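Local coordinates for protein glycerol dehydratase (Clostridium butyricum, PDB 1R9D) that probably dehydrates glycerol without vitamin B12, by glycyl-radical chemistry of the pyruvate formate-lyase family, at residues Pro285-Gln290 and Asn341-Gly346; Leu376-Trp381 and Pro403-Asp408; Ala682-Val687 and Thr699-Lys704. All blocks are in the same frame, centred on the assembly; numbering follows the deposited sequence.

Contact 1 (Pro285-Gln290 and Asn341-Gly346)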
loop_
_atom_site.group_PDB
_atom_site.type_symbol
_atom_site.label_atom_id
_atom_site.label_comp_id
_atom_site.label_asym_id
_atom_site.label_seq_id
_atom_site.Cartn_x
_atom_site.Cartn_y
_atom_site.Cartn_z
ATOM N N PRO A 285 -12.924 -16.151 -23.569
ATOM C CA PRO A 285 -14.295 -16.624 -23.365
ATOM C C PRO A 285 -14.316 -18.054 -22.808
ATOM O O PRO A 285 -15.253 -18.451 -22.121
ATOM C CB PRO A 285 -14.894 -16.543 -24.768
ATOM C CG PRO A 285 -14.184 -15.353 -25.356
ATOM C CD PRO A 285 -12.754 -15.605 -24.929
ATOM N N ALA A 286 -13.272 -18.818 -23.116
ATOM C CA ALA A 286 -13.161 -20.202 -22.658
ATOM C C ALA A 286 -14.327 -21.089 -23.108
ATOM O O ALA A 286 -14.657 -21.108 -24.292
ATOM C CB ALA A 286 -13.009 -20.246 -21.140
ATOM N N ARG A 287 -14.957 -21.803 -22.174
ATOM C CA ARG A 287 -16.036 -22.738 -22.520
ATOM C C ARG A 287 -17.385 -22.127 -22.895
ATOM O O ARG A 287 -18.412 -22.419 -22.277
ATOM C CB ARG A 287 -16.230 -23.754 -21.390
ATOM C CG ARG A 287 -14.943 -24.436 -20.945
ATOM C CD ARG A 287 -15.225 -25.695 -20.142
ATOM N NE ARG A 287 -15.567 -26.838 -20.993
ATOM C CZ ARG A 287 -15.904 -28.038 -20.527
ATOM N NH1 ARG A 287 -15.953 -28.249 -19.219
ATOM N NH2 ARG A 287 -16.168 -29.038 -21.365
ATOM N N PHE A 288 -17.363 -21.307 -23.937
ATOM C CA PHE A 288 -18.539 -20.615 -24.458
ATOM C C PHE A 288 -19.715 -21.570 -24.690
ATOM O O PHE A 288 -20.858 -21.257 -24.350
ATOM C CB PHE A 288 -18.151 -19.937 -25.776
ATOM C CG PHE A 288 -19.214 -19.044 -26.359
ATOM C CD1 PHE A 288 -19.377 -17.739 -25.901
ATOM C CD2 PHE A 288 -20.003 -19.489 -27.418
ATOM C CE1 PHE A 288 -20.312 -16.883 -26.501
ATOM C CE2 PHE A 288 -20.937 -18.645 -28.021
ATOM C CZ PHE A 288 -21.089 -17.339 -27.563
ATOM N N ASP A 289 -19.433 -22.736 -25.261
ATOM C CA ASP A 289 -20.483 -23.703 -25.542
ATOM C C ASP A 289 -21.166 -24.234 -24.287
ATOM O O ASP A 289 -22.340 -24.601 -24.321
ATOM C CB ASP A 289 -19.929 -24.861 -26.390
ATOM C CG ASP A 289 -18.915 -25.724 -25.643
ATOM O OD1 ASP A 289 -18.228 -25.211 -24.733
ATOM O OD2 ASP A 289 -18.793 -26.916 -25.995
ATOM N N GLN A 290 -20.448 -24.253 -23.172
ATOM C CA GLN A 290 -21.024 -24.753 -21.934
ATOM C C GLN A 290 -21.948 -23.762 -21.225
ATOM O O GLN A 290 -23.006 -24.157 -20.734
ATOM C CB GLN A 290 -19.911 -25.206 -20.991
ATOM C CG GLN A 290 -19.038 -26.310 -21.590
ATOM C CD GLN A 290 -19.850 -27.522 -22.020
ATOM O OE1 GLN A 290 -20.603 -28.086 -21.229
ATOM N NE2 GLN A 290 -19.697 -27.930 -23.280
ATOM N N ASN A 341 -9.044 -16.719 -26.460
ATOM C CA ASN A 341 -9.307 -18.128 -26.689
ATOM C C ASN A 341 -10.703 -18.564 -26.274
ATOM O O ASN A 341 -11.160 -18.288 -25.160
ATOM C CB ASN A 341 -8.252 -18.988 -25.972
ATOM C CG ASN A 341 -8.090 -20.361 -26.609
ATOM O OD1 ASN A 341 -9.009 -21.172 -26.600
ATOM N ND2 ASN A 341 -6.919 -20.614 -27.182
ATOM N N LEU A 342 -11.379 -19.245 -27.192
ATOM C CA LEU A 342 -12.724 -19.760 -26.960
ATOM C C LEU A 342 -12.637 -21.244 -27.294
ATOM O O LEU A 342 -12.236 -21.612 -28.394
ATOM C CB LEU A 342 -13.729 -19.042 -27.874
ATOM C CG LEU A 342 -15.219 -19.351 -27.697
ATOM C CD1 LEU A 342 -16.056 -18.181 -28.236
ATOM C CD2 LEU A 342 -15.568 -20.648 -28.416
ATOM N N ILE A 343 -13.007 -22.097 -26.344
ATOM C CA ILE A 343 -12.903 -23.537 -26.548
ATOM C C ILE A 343 -14.246 -24.264 -26.462
ATOM O O ILE A 343 -15.144 -23.841 -25.735
ATOM C CB ILE A 343 -11.907 -24.123 -25.504
ATOM C CG1 ILE A 343 -11.481 -25.542 -25.885
ATOM C CG2 ILE A 343 -12.544 -24.122 -24.128
ATOM C CD1 ILE A 343 -10.159 -25.939 -25.250
ATOM N N VAL A 344 -14.391 -25.345 -27.225
ATOM C CA VAL A 344 -15.622 -26.118 -27.186
ATOM C C VAL A 344 -15.336 -27.610 -27.063
ATOM O O VAL A 344 -14.232 -28.073 -27.371
ATOM C CB VAL A 344 -16.523 -25.856 -28.432
ATOM C CG1 VAL A 344 -16.887 -24.377 -28.494
ATOM C CG2 VAL A 344 -15.827 -26.301 -29.711
ATOM N N GLY A 345 -16.331 -28.352 -26.593
ATOM C CA GLY A 345 -16.179 -29.787 -26.422
ATOM C C GLY A 345 -15.523 -30.131 -25.098
ATOM O O GLY A 345 -15.316 -29.258 -24.253
ATOM N N GLY A 346 -15.180 -31.404 -24.922
ATOM C CA GLY A 346 -14.548 -31.829 -23.687
ATOM C C GLY A 346 -15.521 -32.552 -22.776
ATOM O O GLY A 346 -16.593 -32.961 -23.206
HETATM O O HOH W 1 -15.795 -26.426 -23.801
#

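Contact 2 (Leu376-Trp381 and Pro403-Asp408)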
loop_
_atom_site.group_PDB
_atom_site.type_symbol
_atom_site.label_atom_id
_atom_site.label_comp_id
_atom_site.label_asym_id
_atom_site.label_seq_id
_atom_site.Cartn_x
_atom_site.Cartn_y
_atom_site.Cartn_z
ATOM N N LEU A 376 -10.242 -20.020 -31.790
ATOM C CA LEU A 376 -11.096 -21.184 -31.570
ATOM C C LEU A 376 -10.294 -22.446 -31.268
ATOM O O LEU A 376 -9.304 -22.748 -31.939
ATOM C CB LEU A 376 -11.989 -21.417 -32.791
ATOM C CG LEU A 376 -13.021 -22.544 -32.691
ATOM C CD1 LEU A 376 -13.942 -22.305 -31.503
ATOM C CD2 LEU A 376 -13.830 -22.612 -33.977
ATOM N N SER A 377 -10.757 -23.191 -30.270
ATOM C CA SER A 377 -10.080 -24.401 -29.825
ATOM C C SER A 377 -11.072 -25.506 -29.503
ATOM O O SER A 377 -12.261 -25.252 -29.329
ATOM C CB SER A 377 -9.276 -24.085 -28.563
ATOM O OG SER A 377 -8.372 -23.017 -28.782
ATOM N N VAL A 378 -10.580 -26.740 -29.421
ATOM C CA VAL A 378 -11.435 -27.862 -29.074
ATOM C C VAL A 378 -10.709 -28.758 -28.069
ATOM O O VAL A 378 -9.489 -28.918 -28.128
ATOM C CB VAL A 378 -11.831 -28.724 -30.313
ATOM C CG1 VAL A 378 -12.555 -27.861 -31.353
ATOM C CG2 VAL A 378 -10.596 -29.378 -30.920
ATOM N N ARG A 379 -11.457 -29.307 -27.125
ATOM C CA ARG A 379 -10.879 -30.213 -26.140
ATOM C C ARG A 379 -11.119 -31.619 -26.666
ATOM O O ARG A 379 -12.177 -31.903 -27.227
ATOM C CB ARG A 379 -11.555 -30.034 -24.778
ATOM C CG ARG A 379 -11.037 -28.840 -23.996
ATOM C CD ARG A 379 -11.778 -28.655 -22.680
ATOM N NE ARG A 379 -11.845 -29.898 -21.917
ATOM C CZ ARG A 379 -12.325 -29.987 -20.683
ATOM N NH1 ARG A 379 -12.771 -28.899 -20.066
ATOM N NH2 ARG A 379 -12.378 -31.168 -20.072
ATOM N N ILE A 380 -10.134 -32.494 -26.490
ATOM C CA ILE A 380 -10.224 -33.872 -26.953
ATOM C C ILE A 380 -9.911 -34.802 -25.785
ATOM O O ILE A 380 -9.001 -34.529 -25.011
ATOM C CB ILE A 380 -9.187 -34.142 -28.079
ATOM C CG1 ILE A 380 -9.458 -33.226 -29.278
ATOM C CG2 ILE A 380 -9.212 -35.610 -28.491
ATOM C CD1 ILE A 380 -10.806 -33.449 -29.944
ATOM N N TRP A 381 -10.682 -35.872 -25.636
ATOM C CA TRP A 381 -10.418 -36.834 -24.577
ATOM C C TRP A 381 -10.733 -38.243 -25.072
ATOM O O TRP A 381 -11.155 -38.416 -26.215
ATOM C CB TRP A 381 -11.195 -36.491 -23.294
ATOM C CG TRP A 381 -12.679 -36.655 -23.343
ATOM C CD1 TRP A 381 -13.565 -35.974 -24.134
ATOM C CD2 TRP A 381 -13.465 -37.505 -22.498
ATOM N NE1 TRP A 381 -14.857 -36.346 -23.826
ATOM C CE2 TRP A 381 -14.822 -37.283 -22.825
ATOM C CE3 TRP A 381 -13.152 -38.430 -21.493
ATOM C CZ2 TRP A 381 -15.867 -37.954 -22.181
ATOM C CZ3 TRP A 381 -14.192 -39.098 -20.850
ATOM C CH2 TRP A 381 -15.534 -38.855 -21.198
ATOM N N PRO A 403 -9.011 -25.646 -35.786
ATOM C CA PRO A 403 -8.944 -25.133 -34.416
ATOM C C PRO A 403 -7.682 -25.673 -33.753
ATOM O O PRO A 403 -7.018 -26.551 -34.304
ATOM C CB PRO A 403 -10.190 -25.722 -33.781
ATOM C CG PRO A 403 -10.192 -27.111 -34.371
ATOM C CD PRO A 403 -9.860 -26.852 -35.844
ATOM N N ALA A 404 -7.343 -25.141 -32.584
ATOM C CA ALA A 404 -6.194 -25.647 -31.845
ATOM C C ALA A 404 -6.778 -26.834 -31.074
ATOM O O ALA A 404 -7.919 -26.760 -30.619
ATOM C CB ALA A 404 -5.673 -24.585 -30.885
ATOM N N TYR A 405 -6.015 -27.924 -30.949
ATOM C CA TYR A 405 -6.478 -29.122 -30.242
ATOM C C TYR A 405 -5.772 -29.256 -28.901
ATOM O O TYR A 405 -4.558 -29.077 -28.823
ATOM C CB TYR A 405 -6.208 -30.389 -31.073
ATOM C CG TYR A 405 -6.913 -30.420 -32.417
ATOM C CD1 TYR A 405 -6.429 -29.686 -33.498
ATOM C CD2 TYR A 405 -8.072 -31.167 -32.597
ATOM C CE1 TYR A 405 -7.088 -29.697 -34.732
ATOM C CE2 TYR A 405 -8.741 -31.184 -33.828
ATOM C CZ TYR A 405 -8.240 -30.448 -34.885
ATOM O OH TYR A 405 -8.891 -30.465 -36.101
ATOM N N TYR A 406 -6.536 -29.570 -27.853
ATOM C CA TYR A 406 -5.986 -29.721 -26.504
ATOM C C TYR A 406 -6.330 -31.069 -25.901
ATOM O O TYR A 406 -7.458 -31.545 -26.021
ATOM C CB TYR A 406 -6.486 -28.592 -25.601
ATOM C CG TYR A 406 -6.037 -27.244 -26.093
ATOM C CD1 TYR A 406 -6.782 -26.546 -27.045
ATOM C CD2 TYR A 406 -4.835 -26.697 -25.664
ATOM C CE1 TYR A 406 -6.330 -25.336 -27.558
ATOM C CE2 TYR A 406 -4.373 -25.486 -26.168
ATOM C CZ TYR A 406 -5.128 -24.814 -27.118
ATOM O OH TYR A 406 -4.671 -23.625 -27.629
ATOM N N ASN A 407 -5.349 -31.660 -25.220
ATOM C CA ASN A 407 -5.483 -32.992 -24.633
ATOM C C ASN A 407 -5.919 -33.062 -23.168
ATOM O O ASN A 407 -5.127 -32.824 -22.269
ATOM C CB ASN A 407 -4.146 -33.723 -24.818
ATOM C CG ASN A 407 -4.213 -35.185 -24.441
ATOM O OD1 ASN A 407 -5.294 -35.742 -24.261
ATOM N ND2 ASN A 407 -3.049 -35.823 -24.342
ATOM N N ASP A 408 -7.187 -33.397 -22.945
ATOM C CA ASP A 408 -7.751 -33.538 -21.599
ATOM C C ASP A 408 -6.956 -34.538 -20.761
ATOM O O ASP A 408 -6.764 -34.349 -19.559
ATOM C CB ASP A 408 -9.176 -34.080 -21.682
ATOM C CG ASP A 408 -10.220 -33.006 -21.917
ATOM O OD1 ASP A 408 -9.881 -31.906 -22.400
ATOM O OD2 ASP A 408 -11.402 -33.293 -21.620
HETATM O O HOH W 2 -7.165 -36.973 -25.665
#

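Contact 3 (Ala682-Val687 and Thr699-Lys704)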
loop_
_atom_site.group_PDB
_atom_site.type_symbol
_atom_site.label_atom_id
_atom_site.label_comp_id
_atom_site.label_asym_id
_atom_site.label_seq_id
_atom_site.Cartn_x
_atom_site.Cartn_y
_atom_site.Cartn_z
ATOM N N ALA A 682 6.480 -39.439 -36.940
ATOM C CA ALA A 682 7.770 -39.499 -36.261
ATOM C C ALA A 682 7.986 -38.206 -35.484
ATOM O O ALA A 682 8.497 -38.224 -34.367
ATOM C CB ALA A 682 8.892 -39.703 -37.271
ATOM N N ALA A 683 7.597 -37.081 -36.079
ATOM C CA ALA A 683 7.739 -35.792 -35.414
ATOM C C ALA A 683 6.900 -35.787 -34.136
ATOM O O ALA A 683 7.375 -35.378 -33.075
ATOM C CB ALA A 683 7.291 -34.666 -36.346
ATOM N N CYS A 684 5.655 -36.251 -34.237
ATOM C CA CYS A 684 4.768 -36.304 -33.078
ATOM C C CYS A 684 5.378 -37.181 -31.991
ATOM O O CYS A 684 5.346 -36.835 -30.811
ATOM C CB CYS A 684 3.397 -36.869 -33.462
ATOM S SG CYS A 684 2.295 -35.716 -34.341
ATOM N N ASN A 685 5.928 -38.323 -32.392
ATOM C CA ASN A 685 6.538 -39.234 -31.430
ATOM C C ASN A 685 7.667 -38.537 -30.673
ATOM O O ASN A 685 7.802 -38.703 -29.457
ATOM C CB ASN A 685 7.068 -40.493 -32.134
ATOM C CG ASN A 685 5.950 -41.397 -32.640
ATOM O OD1 ASN A 685 4.792 -41.249 -32.252
ATOM N ND2 ASN A 685 6.300 -42.352 -33.495
ATOM N N SER A 686 8.476 -37.757 -31.385
ATOM C CA SER A 686 9.576 -37.031 -30.754
ATOM C C SER A 686 9.081 -36.007 -29.744
ATOM O O SER A 686 9.573 -35.940 -28.622
ATOM C CB SER A 686 10.418 -36.292 -31.796
ATOM O OG SER A 686 11.276 -37.174 -32.493
ATOM N N VAL A 687 8.121 -35.188 -30.155
ATOM C CA VAL A 687 7.601 -34.158 -29.267
ATOM C C VAL A 687 6.931 -34.746 -28.028
ATOM O O VAL A 687 7.000 -34.166 -26.937
ATOM C CB VAL A 687 6.609 -33.242 -30.018
ATOM C CG1 VAL A 687 6.040 -32.186 -29.078
ATOM C CG2 VAL A 687 7.326 -32.573 -31.181
ATOM N N THR A 699 2.305 -26.034 -23.543
ATOM C CA THR A 699 3.344 -26.225 -24.552
ATOM C C THR A 699 2.636 -26.112 -25.896
ATOM O O THR A 699 1.462 -26.463 -26.013
ATOM C CB THR A 699 4.036 -27.608 -24.435
ATOM O OG1 THR A 699 3.133 -28.639 -24.845
ATOM C CG2 THR A 699 4.472 -27.866 -22.998
ATOM N N LEU A 700 3.343 -25.619 -26.908
ATOM C CA LEU A 700 2.737 -25.420 -28.220
ATOM C C LEU A 700 3.441 -26.191 -29.336
ATOM O O LEU A 700 4.652 -26.073 -29.520
ATOM C CB LEU A 700 2.731 -23.921 -28.531
ATOM C CG LEU A 700 2.014 -23.404 -29.782
ATOM C CD1 LEU A 700 1.496 -22.011 -29.507
ATOM C CD2 LEU A 700 2.966 -23.403 -30.963
ATOM N N PHE A 701 2.662 -26.957 -30.091
ATOM C CA PHE A 701 3.197 -27.761 -31.184
ATOM C C PHE A 701 2.544 -27.397 -32.524
ATOM O O PHE A 701 1.341 -27.570 -32.700
ATOM C CB PHE A 701 2.989 -29.244 -30.841
ATOM C CG PHE A 701 3.514 -30.208 -31.874
ATOM C CD1 PHE A 701 4.570 -29.861 -32.713
ATOM C CD2 PHE A 701 2.972 -31.486 -31.975
ATOM C CE1 PHE A 701 5.080 -30.778 -33.642
ATOM C CE2 PHE A 701 3.478 -32.414 -32.900
ATOM C CZ PHE A 701 4.531 -32.055 -33.730
ATOM N N ASN A 702 3.349 -26.879 -33.452
ATOM C CA ASN A 702 2.878 -26.484 -34.785
ATOM C C ASN A 702 3.267 -27.505 -35.845
ATOM O O ASN A 702 4.397 -27.994 -35.853
ATOM C CB ASN A 702 3.521 -25.167 -35.240
ATOM C CG ASN A 702 2.712 -23.938 -34.885
ATOM O OD1 ASN A 702 1.485 -23.921 -35.004
ATOM N ND2 ASN A 702 3.409 -22.881 -34.482
ATOM N N GLN A 703 2.334 -27.807 -36.739
ATOM C CA GLN A 703 2.604 -28.682 -37.870
ATOM C C GLN A 703 1.929 -28.045 -39.082
ATOM O O GLN A 703 0.869 -27.424 -38.959
ATOM C CB GLN A 703 2.109 -30.114 -37.626
ATOM C CG GLN A 703 3.171 -30.970 -36.922
ATOM C CD GLN A 703 2.966 -32.466 -37.102
ATOM O OE1 GLN A 703 3.916 -33.249 -37.028
ATOM N NE2 GLN A 703 1.731 -32.869 -37.329
ATOM N N LYS A 704 2.576 -28.154 -40.240
ATOM C CA LYS A 704 2.057 -27.571 -41.470
ATOM C C LYS A 704 1.921 -28.642 -42.538
ATOM O O LYS A 704 2.871 -29.375 -42.813
ATOM C CB LYS A 704 2.993 -26.461 -41.963
ATOM C CG LYS A 704 2.506 -25.757 -43.225
ATOM C CD LYS A 704 3.356 -24.538 -43.562
ATOM C CE LYS A 704 4.768 -24.924 -43.953
ATOM N NZ LYS A 704 5.574 -23.741 -44.372
#

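Contact 1 (Pro285-Gln290 and Asn341-Gly346)
Ala-286 pairs with Leu-342 through a single beta bridge, CA to CA 4.3 Å, in which Ala-286 N donates to Asn-341 O (3.0 Å) and Ala-286 O accepts from Ile-343 N (2.8 Å). The bridge ties the turn leading into helix 288-298 to strand 341-344, an outermost strand of a five-stranded sheet that is consistent with one half of the barrel of pyruvate formate-lyase-like enzymes. An inverse gamma turn centred on Arg-287 brings Phe-288 N to Ala-286 O as well (2.7 Å), so that this oxygen is gripped from opposite faces of its carbonyl plane. Arg-287 is also the N-cap residue of the helix. Beyond the bridge, Leu-342 lays CG and CD1 against the CB of Phe-288, with CG to CB 3.6 Å; the ring itself leads away to meet Phe-267 edge-to-face. Pro-285 CB adds to the same apolar patch by touching Leu-342 CD1. Toward Gly-345 the contact turns polar. Asp-289, its CG lodged between backbone N and carbonyl carbon (chi1 67°), swings OD2 onto Gly-345 N at 2.9 Å, an almost straight bond (174°) that arrives from above the carboxylate plane; Ser-359 OG binds the same oxygen. The Arg-287 chain bends at chi3, and its guanidinium carries Gln-290 CG over one face and forms a salt bridge with Asp-427 through NH1. Its NH2 reaches Gly-345 O at 3.0 Å from above the carbonyl plane, while NE donates to a water 2.8 Å away that lies in the guanidinium plane.

Contact 2 (Leu376-Trp381 and Pro403-Asp408)
Val-378 forms the apolar centre, its two methyls dividing the work: CG2 lies 3.5 Å from Tyr-405 CD2, and CG1 meets Pro-403 CG at 3.9 Å. Val-378 and Tyr-405 stand side by side and point the same way, while Ile-380 CG1 comes up to the edge of the tyrosine ring. Helices 386-397 and 712-728 cover this face, and Tyr-405 OH is bound there by Thr-396 OG1. The two strands, 376-380 and 404-407, are parallel neighbours of a beta-alpha-beta unit whose connecting helix is 386-397. Their axes make 28°, and five backbone bonds run from Ala-404 N to Leu-376 O at one end to Asp-408 N to Ile-380 O at the other. On the other face Ser-377 and Tyr-406 meet: Ser-377 OG sits at the ring edge, 3.3 Å from Tyr-406 CE1, but its hydrogen bond goes to Asn-341 OD1. Tyr-406 OH is bound to Cys-433 O; the Tyr-406 side chain is about 9 Å from the bound glycerol. At the polar edge the Arg-379 chain bends at chi3 (50°), which lets its guanidinium grip Asp-408 side-on: NE to OD1 is 2.9 Å, on the syn side, and NH2 to OD2 is 2.8 Å, with OD2 in the guanidinium plane. The two flat groups are nonetheless turned 57° apart, so NH2 approaches OD2 from above the carboxylate plane. Tyr-428 OH and Gln-347 NE2 also bind the carboxylate, and Tyr-428 makes a cation-pi contact with Arg-379. Such a buried bidentate salt bridge, with extra donors on its acid, probably keeps Asp-408 ionised and fixes the strand end where helix 408-417 starts.

Contact 3 (Ala682-Val687 and Thr699-Lys704)
Ala-683 O, which takes the helical hydrogen bond of Val-687 N at 3.0 Å, lies 4.4 Å from the ring atom CZ of Phe-701, and around this ring most of the contact is built. Phe-701 has CG anti to the backbone N (chi1 -179°), which sends the ring from its chain across to helix 680-687. Val-687 covers one face: its CG2 stands 4.0 Å from the ring centroid and only 19° off the ring normal, a CH-pi contact, displaced somewhat toward the CE1 and CZ rim. Cys-684 comes in quite differently. Its SG lies in the ring plane at the edge, 3.8 Å from Phe-701 CE2, a sulfur-aromatic contact in which the sulfur faces ring C-H groups and not the pi cloud. One helical turn thus holds the ring by a face and by an edge at once, which should limit its rotation. Two residues on, within strand 702-705, the end of the extended Gln-703 side chain lies beside Ala-683 CB and the Cys-684 sulfur. Contact across the pair is otherwise van der Waals in kind, with modest buried area (214 Å²). Both segments belong to the glycine-radical region. Strand 702-705 is bonded through its backbone to strand 733-738, and helix 712-728 packs alongside, its Tyr-726 touching Phe-701, Cys-684 and Val-687, while its Leu-722 reaches Cys-684 and Gln-703.

Overall arrangement
All three contacts are buried and none is a surface patch; all reach the same five-stranded sheet, in the order 341-344, 375-380, 404-407, 733-738, 702-705. Contact 1 joins a helix start to one outermost strand, contact 2 pairs two inner strands, and contact 3 packs a helix on the other outermost strand. Contacts 1 and 2 touch directly, through Leu-342 O and Ser-377 N and where the guanidinium groups of Arg-287 and Arg-379 come close. Contact 3 stands apart, its centre about 15 Å from that of contact 2. The first two combine backbone bonds and charged groups with apolar packing, whereas the third rests on aromatic and sulfur packing.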